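Local coordinates for protein succinylglutamate desuccinylase/aspartoacylase (Shewanella frigidimarina, PDB 3LWU) that binds zinc and is probably a metal-dependent hydrolase of the succinylglutamate desuccinylase/aspartoacylase family, likely acting on ester bonds, at residues E66-A71 and E267-A272; L141-L146 and R250-P255; P330-K335 and P358-P363. All coordinates share one frame; numbering follows the deposited sequence.

Interaction 1 (E66-A71 and E267-A272). With ZN (zinc ion), chain C.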
loop_
_atom_site.group_PDB
_atom_site.type_symbol
_atom_site.label_atom_id
_atom_site.label_comp_id
_atom_site.label_asym_id
_atom_site.label_seq_id
_atom_site.Cartn_x
_atom_site.Cartn_y
_atom_site.Cartn_z
ATOM N N GLU A 66 3.537 -15.191 -6.387
ATOM C CA GLU A 66 4.255 -16.321 -6.939
ATOM C C GLU A 66 3.272 -17.328 -7.513
ATOM O O GLU A 66 3.067 -18.407 -6.939
ATOM C CB GLU A 66 5.160 -16.894 -5.854
ATOM C CG GLU A 66 6.201 -15.879 -5.393
ATOM C CD GLU A 66 7.115 -16.341 -4.272
ATOM O OE1 GLU A 66 7.093 -17.542 -3.956
ATOM O OE2 GLU A 66 7.832 -15.473 -3.651
ATOM N N VAL A 67 2.655 -16.939 -8.640
ATOM C CA VAL A 67 1.503 -17.648 -9.178
ATOM C C VAL A 67 1.846 -18.842 -10.070
ATOM O O VAL A 67 0.957 -19.686 -10.279
ATOM C CB VAL A 67 0.476 -16.703 -9.898
ATOM C CG1 VAL A 67 -0.188 -15.746 -8.871
ATOM C CG2 VAL A 67 1.121 -15.928 -11.080
ATOM N N GLN A 68 3.107 -18.982 -10.532
ATOM C CA GLN A 68 3.448 -20.048 -11.526
ATOM C C GLN A 68 3.194 -21.450 -10.984
ATOM O O GLN A 68 2.822 -22.344 -11.752
ATOM C CB GLN A 68 4.888 -19.899 -12.056
ATOM C CG GLN A 68 5.429 -20.989 -13.022
ATOM C CD GLN A 68 4.800 -21.007 -14.404
ATOM O OE1 GLN A 68 3.673 -20.485 -14.646
ATOM N NE2 GLN A 68 5.514 -21.624 -15.339
ATOM N N GLY A 69 3.351 -21.633 -9.675
ATOM C CA GLY A 69 3.047 -22.928 -9.037
ATOM C C GLY A 69 1.652 -23.479 -9.296
ATOM O O GLY A 69 1.451 -24.697 -9.288
ATOM N N ASN A 70 0.676 -22.588 -9.491
ATOM C CA ASN A 70 -0.661 -23.003 -9.864
ATOM C C ASN A 70 -0.704 -23.657 -11.252
ATOM O O ASN A 70 -1.459 -24.607 -11.451
ATOM C CB ASN A 70 -1.632 -21.805 -9.818
ATOM C CG ASN A 70 -1.711 -21.215 -8.428
ATOM O OD1 ASN A 70 -2.047 -21.944 -7.470
ATOM N ND2 ASN A 70 -1.268 -19.936 -8.273
ATOM N N ALA A 71 0.048 -23.105 -12.208
ATOM C CA ALA A 71 0.169 -23.671 -13.544
ATOM C C ALA A 71 0.904 -25.034 -13.459
ATOM O O ALA A 71 0.548 -25.968 -14.152
ATOM C CB ALA A 71 0.925 -22.712 -14.480
ATOM N N GLU A 267 4.600 -13.143 -10.766
ATOM C CA GLU A 267 3.671 -12.404 -11.610
ATOM C C GLU A 267 3.633 -12.913 -13.027
ATOM O O GLU A 267 3.528 -12.129 -13.982
ATOM C CB GLU A 267 4.022 -10.895 -11.608
ATOM C CG GLU A 267 3.766 -10.259 -10.238
ATOM C CD GLU A 267 2.266 -10.238 -9.895
ATOM O OE1 GLU A 267 1.426 -10.967 -10.518
ATOM O OE2 GLU A 267 1.913 -9.430 -9.071
ATOM N N ARG A 268 3.737 -14.234 -13.165
ATOM C CA ARG A 268 3.831 -14.840 -14.475
ATOM C C ARG A 268 3.191 -16.223 -14.449
ATOM O O ARG A 268 3.410 -16.983 -13.511
ATOM C CB ARG A 268 5.314 -14.966 -14.843
ATOM C CG ARG A 268 5.623 -15.766 -16.106
ATOM C CD ARG A 268 7.118 -16.115 -16.077
ATOM N NE ARG A 268 7.584 -16.835 -17.253
ATOM C CZ ARG A 268 8.013 -18.095 -17.280
ATOM N NH1 ARG A 268 8.021 -18.861 -16.193
ATOM N NH2 ARG A 268 8.434 -18.598 -18.430
ATOM N N ILE A 269 2.440 -16.529 -15.501
ATOM C CA ILE A 269 1.885 -17.843 -15.767
ATOM C C ILE A 269 2.393 -18.214 -17.154
ATOM O O ILE A 269 2.222 -17.455 -18.102
ATOM C CB ILE A 269 0.359 -17.793 -15.802
ATOM C CG1 ILE A 269 -0.217 -17.564 -14.404
ATOM C CG2 ILE A 269 -0.210 -19.018 -16.449
ATOM C CD1 ILE A 269 0.041 -18.613 -13.395
ATOM N N ASP A 270 3.053 -19.364 -17.265
ATOM C CA ASP A 270 3.507 -19.887 -18.534
ATOM C C ASP A 270 3.301 -21.411 -18.526
ATOM O O ASP A 270 4.010 -22.154 -17.838
ATOM C CB ASP A 270 4.973 -19.514 -18.763
ATOM C CG ASP A 270 5.475 -19.953 -20.156
ATOM O OD1 ASP A 270 5.241 -21.073 -20.585
ATOM O OD2 ASP A 270 6.063 -19.136 -20.856
ATOM N N LEU A 271 2.314 -21.864 -19.286
ATOM C CA LEU A 271 1.865 -23.238 -19.192
ATOM C C LEU A 271 2.919 -24.188 -19.764
ATOM O O LEU A 271 3.135 -25.273 -19.211
ATOM C CB LEU A 271 0.484 -23.425 -19.890
ATOM C CG LEU A 271 -0.733 -23.300 -18.958
ATOM C CD1 LEU A 271 -0.762 -24.380 -17.860
ATOM C CD2 LEU A 271 -0.775 -21.965 -18.276
ATOM N N ALA A 272 3.585 -23.762 -20.838
ATOM C CA ALA A 272 4.607 -24.582 -21.450
ATOM C C ALA A 272 5.761 -24.772 -20.471
ATOM O O ALA A 272 6.246 -25.869 -20.288
ATOM C CB ALA A 272 5.088 -23.998 -22.805
HETATM ZN ZN ZN C . 8.067 -17.550 -2.145
HETATM O O HOH W 1 4.746 -16.523 -11.200
#

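Interaction 2 (L141-L146 and R250-P255)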
loop_
_atom_site.group_PDB
_atom_site.type_symbol
_atom_site.label_atom_id
_atom_site.label_comp_id
_atom_site.label_asym_id
_atom_site.label_seq_id
_atom_site.Cartn_x
_atom_site.Cartn_y
_atom_site.Cartn_z
ATOM N N LEU A 141 9.025 -49.423 19.928
ATOM C CA LEU A 141 8.308 -49.570 18.654
ATOM C C LEU A 141 9.278 -49.924 17.505
ATOM O O LEU A 141 10.455 -49.559 17.556
ATOM C CB LEU A 141 7.562 -48.265 18.317
ATOM C CG LEU A 141 6.424 -47.763 19.234
ATOM C CD1 LEU A 141 5.847 -46.432 18.664
ATOM C CD2 LEU A 141 5.313 -48.812 19.448
ATOM N N THR A 142 8.799 -50.643 16.483
ATOM C CA THR A 142 9.587 -50.826 15.254
ATOM C C THR A 142 9.843 -49.492 14.580
ATOM O O THR A 142 9.171 -48.493 14.892
ATOM C CB THR A 142 8.891 -51.681 14.177
ATOM O OG1 THR A 142 7.685 -51.025 13.739
ATOM C CG2 THR A 142 8.683 -53.150 14.657
ATOM N N ASN A 143 10.778 -49.455 13.638
ATOM C CA ASN A 143 10.978 -48.214 12.860
ATOM C C ASN A 143 9.667 -47.661 12.232
ATOM O O ASN A 143 9.411 -46.446 12.274
ATOM C CB ASN A 143 12.042 -48.400 11.766
ATOM C CG ASN A 143 13.471 -48.402 12.305
ATOM O OD1 ASN A 143 13.737 -48.315 13.519
ATOM N ND2 ASN A 143 14.413 -48.510 11.384
ATOM N N SER A 144 8.845 -48.535 11.649
ATOM C CA SER A 144 7.595 -48.062 11.003
ATOM C C SER A 144 6.586 -47.543 12.000
ATOM O O SER A 144 5.887 -46.582 11.718
ATOM C CB SER A 144 6.915 -49.155 10.171
ATOM O OG SER A 144 7.655 -49.411 8.995
ATOM N N GLU A 145 6.473 -48.222 13.139
ATOM C CA GLU A 145 5.524 -47.794 14.171
ATOM C C GLU A 145 5.996 -46.515 14.804
ATOM O O GLU A 145 5.195 -45.657 15.112
ATOM C CB GLU A 145 5.316 -48.868 15.251
ATOM C CG GLU A 145 4.570 -50.147 14.778
ATOM C CD GLU A 145 3.230 -49.858 14.061
ATOM O OE1 GLU A 145 2.748 -48.706 14.097
ATOM O OE2 GLU A 145 2.648 -50.790 13.455
ATOM N N LEU A 146 7.305 -46.390 14.995
ATOM C CA LEU A 146 7.865 -45.193 15.588
ATOM C C LEU A 146 7.567 -43.986 14.697
ATOM O O LEU A 146 7.122 -42.953 15.187
ATOM C CB LEU A 146 9.366 -45.339 15.759
ATOM C CG LEU A 146 10.135 -44.225 16.461
ATOM C CD1 LEU A 146 9.896 -44.321 17.942
ATOM C CD2 LEU A 146 11.629 -44.378 16.159
ATOM N N ARG A 250 20.872 -46.529 16.573
ATOM C CA ARG A 250 19.745 -46.938 15.718
ATOM C C ARG A 250 19.770 -46.119 14.412
ATOM O O ARG A 250 19.312 -44.972 14.369
ATOM C CB ARG A 250 18.419 -46.776 16.467
ATOM C CG ARG A 250 17.186 -47.190 15.675
ATOM C CD ARG A 250 16.008 -47.289 16.623
ATOM N NE ARG A 250 14.792 -47.788 15.987
ATOM C CZ ARG A 250 13.670 -48.112 16.638
ATOM N NH1 ARG A 250 13.590 -47.988 17.955
ATOM N NH2 ARG A 250 12.614 -48.559 15.965
ATOM N N GLU A 251 20.341 -46.731 13.373
ATOM C CA GLU A 251 20.544 -46.083 12.084
ATOM C C GLU A 251 19.354 -46.343 11.140
ATOM O O GLU A 251 18.893 -47.469 10.989
ATOM C CB GLU A 251 21.870 -46.537 11.458
ATOM N N PHE A 252 18.830 -45.262 10.575
ATOM C CA PHE A 252 17.885 -45.297 9.444
ATOM C C PHE A 252 17.972 -43.941 8.751
ATOM O O PHE A 252 18.504 -42.980 9.318
ATOM C CB PHE A 252 16.427 -45.584 9.871
ATOM C CG PHE A 252 15.935 -44.722 11.010
ATOM C CD1 PHE A 252 15.535 -43.391 10.795
ATOM C CD2 PHE A 252 15.847 -45.246 12.299
ATOM C CE1 PHE A 252 15.076 -42.580 11.849
ATOM C CE2 PHE A 252 15.378 -44.451 13.358
ATOM C CZ PHE A 252 14.988 -43.102 13.125
ATOM N N SER A 253 17.471 -43.851 7.527
ATOM C CA SER A 253 17.540 -42.575 6.809
ATOM C C SER A 253 16.311 -41.710 7.119
ATOM O O SER A 253 15.247 -42.217 7.503
ATOM C CB SER A 253 17.688 -42.819 5.311
ATOM O OG SER A 253 16.714 -43.739 4.878
ATOM N N VAL A 254 16.460 -40.396 6.952
ATOM C CA VAL A 254 15.413 -39.478 7.355
ATOM C C VAL A 254 14.126 -39.897 6.604
ATOM O O VAL A 254 14.135 -40.004 5.384
ATOM C CB VAL A 254 15.801 -38.020 7.097
ATOM C CG1 VAL A 254 14.717 -37.082 7.640
ATOM C CG2 VAL A 254 17.171 -37.707 7.743
ATOM N N PRO A 255 13.044 -40.211 7.338
ATOM C CA PRO A 255 11.819 -40.737 6.715
ATOM C C PRO A 255 11.024 -39.731 5.868
ATOM O O PRO A 255 10.176 -40.135 5.109
ATOM C CB PRO A 255 10.959 -41.150 7.920
ATOM C CG PRO A 255 11.897 -41.180 9.085
ATOM C CD PRO A 255 12.919 -40.142 8.803
#

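Interaction 3 (P330-K335 and P358-P363)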
loop_
_atom_site.group_PDB
_atom_site.type_symbol
_atom_site.label_atom_id
_atom_site.label_comp_id
_atom_site.label_asym_id
_atom_site.label_seq_id
_atom_site.Cartn_x
_atom_site.Cartn_y
_atom_site.Cartn_z
ATOM N N PRO A 330 26.571 -18.052 -15.682
ATOM C CA PRO A 330 27.785 -17.636 -14.971
ATOM C C PRO A 330 28.233 -16.203 -15.252
ATOM O O PRO A 330 28.134 -15.721 -16.393
ATOM C CB PRO A 330 28.855 -18.613 -15.483
ATOM C CG PRO A 330 28.112 -19.847 -15.841
ATOM C CD PRO A 330 26.679 -19.440 -16.175
ATOM N N LEU A 331 28.713 -15.533 -14.208
ATOM C CA LEU A 331 29.229 -14.179 -14.318
ATOM C C LEU A 331 30.648 -14.151 -13.771
ATOM O O LEU A 331 30.866 -14.194 -12.557
ATOM C CB LEU A 331 28.351 -13.184 -13.571
ATOM C CG LEU A 331 28.623 -11.704 -13.850
ATOM C CD1 LEU A 331 28.164 -11.275 -15.291
ATOM C CD2 LEU A 331 27.955 -10.863 -12.763
ATOM N N THR A 332 31.600 -14.070 -14.686
ATOM C CA THR A 332 33.002 -13.945 -14.358
ATOM C C THR A 332 33.227 -12.662 -13.593
ATOM O O THR A 332 32.683 -11.617 -13.972
ATOM C CB THR A 332 33.876 -13.902 -15.652
ATOM O OG1 THR A 332 33.574 -15.032 -16.464
ATOM C CG2 THR A 332 35.396 -13.876 -15.327
ATOM N N ALA A 333 34.029 -12.754 -12.537
ATOM C CA ALA A 333 34.453 -11.615 -11.722
ATOM C C ALA A 333 34.857 -10.438 -12.606
ATOM O O ALA A 333 35.619 -10.600 -13.563
ATOM C CB ALA A 333 35.632 -12.020 -10.838
ATOM N N GLY A 334 34.342 -9.256 -12.297
ATOM C CA GLY A 334 34.679 -8.088 -13.090
ATOM C C GLY A 334 33.704 -7.789 -14.208
ATOM O O GLY A 334 33.665 -6.660 -14.670
ATOM N N LYS A 335 32.913 -8.755 -14.663
ATOM C CA LYS A 335 31.854 -8.441 -15.644
ATOM C C LYS A 335 30.670 -7.732 -14.970
ATOM O O LYS A 335 30.328 -8.050 -13.833
ATOM C CB LYS A 335 31.379 -9.707 -16.369
ATOM C CG LYS A 335 32.448 -10.356 -17.300
ATOM C CD LYS A 335 32.616 -9.539 -18.601
ATOM C CE LYS A 335 33.987 -9.746 -19.330
ATOM N NZ LYS A 335 33.858 -10.644 -20.532
ATOM N N PRO A 358 33.679 -8.917 -7.083
ATOM C CA PRO A 358 35.101 -9.347 -7.041
ATOM C C PRO A 358 35.365 -10.864 -7.209
ATOM O O PRO A 358 36.517 -11.257 -7.354
ATOM C CB PRO A 358 35.579 -8.871 -5.658
ATOM C CG PRO A 358 34.278 -8.885 -4.806
ATOM C CD PRO A 358 33.188 -8.432 -5.778
HETATM N N MSE A 359 34.327 -11.695 -7.186
HETATM C CA MSE A 359 34.472 -13.144 -7.402
HETATM C C MSE A 359 33.512 -13.623 -8.510
HETATM O O MSE A 359 32.521 -12.937 -8.836
HETATM C CB MSE A 359 34.196 -13.889 -6.090
HETATM C CG MSE A 359 32.698 -14.083 -5.738
HETATM SE SE MSE A 359 31.771 -12.448 -5.232
HETATM C CE MSE A 359 32.732 -12.363 -3.487
ATOM N N ASP A 360 33.796 -14.784 -9.080
ATOM C CA ASP A 360 32.871 -15.398 -10.027
ATOM C C ASP A 360 31.594 -15.799 -9.309
ATOM O O ASP A 360 31.614 -16.218 -8.160
ATOM C CB ASP A 360 33.456 -16.656 -10.686
ATOM C CG ASP A 360 34.695 -16.375 -11.486
ATOM O OD1 ASP A 360 34.970 -15.194 -11.819
ATOM O OD2 ASP A 360 35.426 -17.350 -11.751
ATOM N N CYS A 361 30.471 -15.678 -9.991
ATOM C CA CYS A 361 29.215 -16.087 -9.389
ATOM C C CYS A 361 28.260 -16.559 -10.443
ATOM O O CYS A 361 28.540 -16.422 -11.623
ATOM C CB CYS A 361 28.622 -14.930 -8.592
ATOM S SG CYS A 361 27.940 -13.559 -9.549
ATOM N N VAL A 362 27.142 -17.141 -10.004
ATOM C CA VAL A 362 25.967 -17.347 -10.856
ATOM C C VAL A 362 24.836 -16.518 -10.269
ATOM O O VAL A 362 24.277 -16.873 -9.224
ATOM C CB VAL A 362 25.595 -18.855 -10.946
ATOM C CG1 VAL A 362 24.337 -19.073 -11.749
ATOM C CG2 VAL A 362 26.771 -19.673 -11.534
ATOM N N PRO A 363 24.485 -15.390 -10.920
ATOM C CA PRO A 363 23.361 -14.648 -10.439
ATOM C C PRO A 363 22.064 -15.448 -10.586
ATOM O O PRO A 363 21.811 -16.033 -11.665
ATOM C CB PRO A 363 23.341 -13.397 -11.344
ATOM C CG PRO A 363 24.686 -13.293 -11.887
ATOM C CD PRO A 363 25.114 -14.711 -12.058
HETATM O O HOH W 2 30.912 -12.004 -10.854
#

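Interaction 1 (E66-A71 and E267-A272)
The carboxamide of Q68 lies against the backbone of D270 and is bonded at both ends: OE1 accepts from D270 N at 2.9 Å, and NE2 donates to D270 O at 3.0 Å. Both bonds are fairly straight, and D270 O lies close to the amide plane, so the pair fixes the flip of the amide. The side chain leaves with CG opposite its own backbone N (chi1 176°) and then bends at chi2 (70°), which brings the amide round to the incoming chain. On the other flank, CD1 of I269 rests against CG2 of V67 at 3.7 Å, the two side chains crossing at about a right angle, while A71 CB meets L271 CD1 at 4.1 Å. A water bridges the backbones, donating to R268 O and weakly accepting from Q68 N. Replacing Q68 by an alanine would probably leave the N-H and carbonyl of D270 without their mates and the loop at 269-270 less firmly fixed to helix 68-80.

Farther out, D270 stands at the N-cap of helix 271-287, its OD1 accepting from D273 N. Its CB lies over one face of the R268 guanidinium, whose NH1 forms a salt bridge with D273. Just ahead of V67, E66 binds the zinc ion through OE1 at 2.1 Å and OE2 at 2.6 Å, with H63 and H192 completing the protein ligands, the His/Glu/His zinc site of M14-like enzymes. The contact thus ties the chain leaving the metal site to the loop before helix 271-287. Helices 68-80 and 271-287 begin side by side here, with A71 also touching A274, and the second subunit covers the apolar flank, packing L320 on V67 and I321 on I269.

Interaction 2 (L141-L146 and R250-P255)
R250 reaches across with its guanidinium nearly coplanar with the amide of N143, the two planes 21° apart, and grips that side chain side-on. R250 NE and R250 NH2 both donate to the single oxygen N143 OD1, each at 2.7 Å. The bond from NE runs nearly along the C=O axis, whereas NH2 arrives in the carbonyl plane on a lone pair; OD1 is therefore caught in the fork between two N-H groups of one edge, by bonds that are both bent. R250 NH2 also donates to L141 O at 2.9 Å in a straighter bond (167°), so this one nitrogen links the residue before the helix cap to the first turn. The arginine gets there as an extended rod, with CG opposite the backbone N (chi1 -179°) and no bend as far as NE. Over one face of the guanidinium sits the methyl L146 CD2, 4.3 Å from R250 CZ.

CD2 of F252 lies over a flat face of the N143 amide, 3.7 Å from N143 ND2, the amide and ring planes 71° apart. R250 thus takes the oxygen of N143 in the amide plane, while F252 covers the amide from above it.

T142 is the N-cap of the helix that follows, its OG1 accepting from E145 N at 3.1 Å. R250 consequently fastens to the opening of a capped helix, meeting both its preceding carbonyl and its first side chain, while NH1 adds a bond to Q139 O. This is surface packing away from the zinc site. It joins the loop between helix 230-247 and strand 257-263 to the start of helix 143-160: F252 sits on T242 and A245 of the former helix and meets F147 of the latter edge-to-face, and L146 packs on W134 and H138 of helix 131-138.

Interaction 3 (P330-K335 and P358-P363)
L331 and P363 cross at about a right angle, with CB of the leucine 3.9 Å from CD of the proline ring. The same CB faces C361 SG at 4.1 Å, and L331 CD2 reaches toward both SG and the proline ring; with CG opposite the backbone N (chi1 -168°), the isobutyl group lies along this apolar patch. T332 and D360 instead lie side by side and point the same way, CG2 of the threonine 3.8 Å from OD1 of the aspartate. That oxygen accepts from A333 N at 2.7 Å in an almost linear bond (178°), met on its anti side and close to the carboxylate plane.

Between these two groups the backbones form a single antiparallel bridge, a hydrogen-bonded pair in which L331 N donates to C361 O at 2.7 Å and C361 N to L331 O at 3.0 Å. Immediately afterwards a type II beta turn from T332 to K335 swings the chain toward strand 336-341, with G334 at a backbone conformation that suits glycine. A water lies within hydrogen-bonding distance of both L331 O and M359 O. The side chain of selenomethionine M359 leaves its backbone away from 330-335 and packs on F166 of the third subunit.

In the fold
Interaction 1 is the buried contact, and only it holds a zinc ligand; interaction 2 is a surface contact and interaction 3 is partly buried. Interactions 1 and 2 both belong to the catalytic domain but lie on opposite sides of the chain's centre, their centres about 38 Å apart. Both join a loop to the start of a helix, but the gripping side chain comes from the helix side in the first, an amide clasping backbone, and from the loop in the second, a guanidinium clasping an amide and a carbonyl. Interaction 3 comes later in the chain and involves strands and turns rather than helices, relying on a backbone bridge and a carboxylate. No two touch.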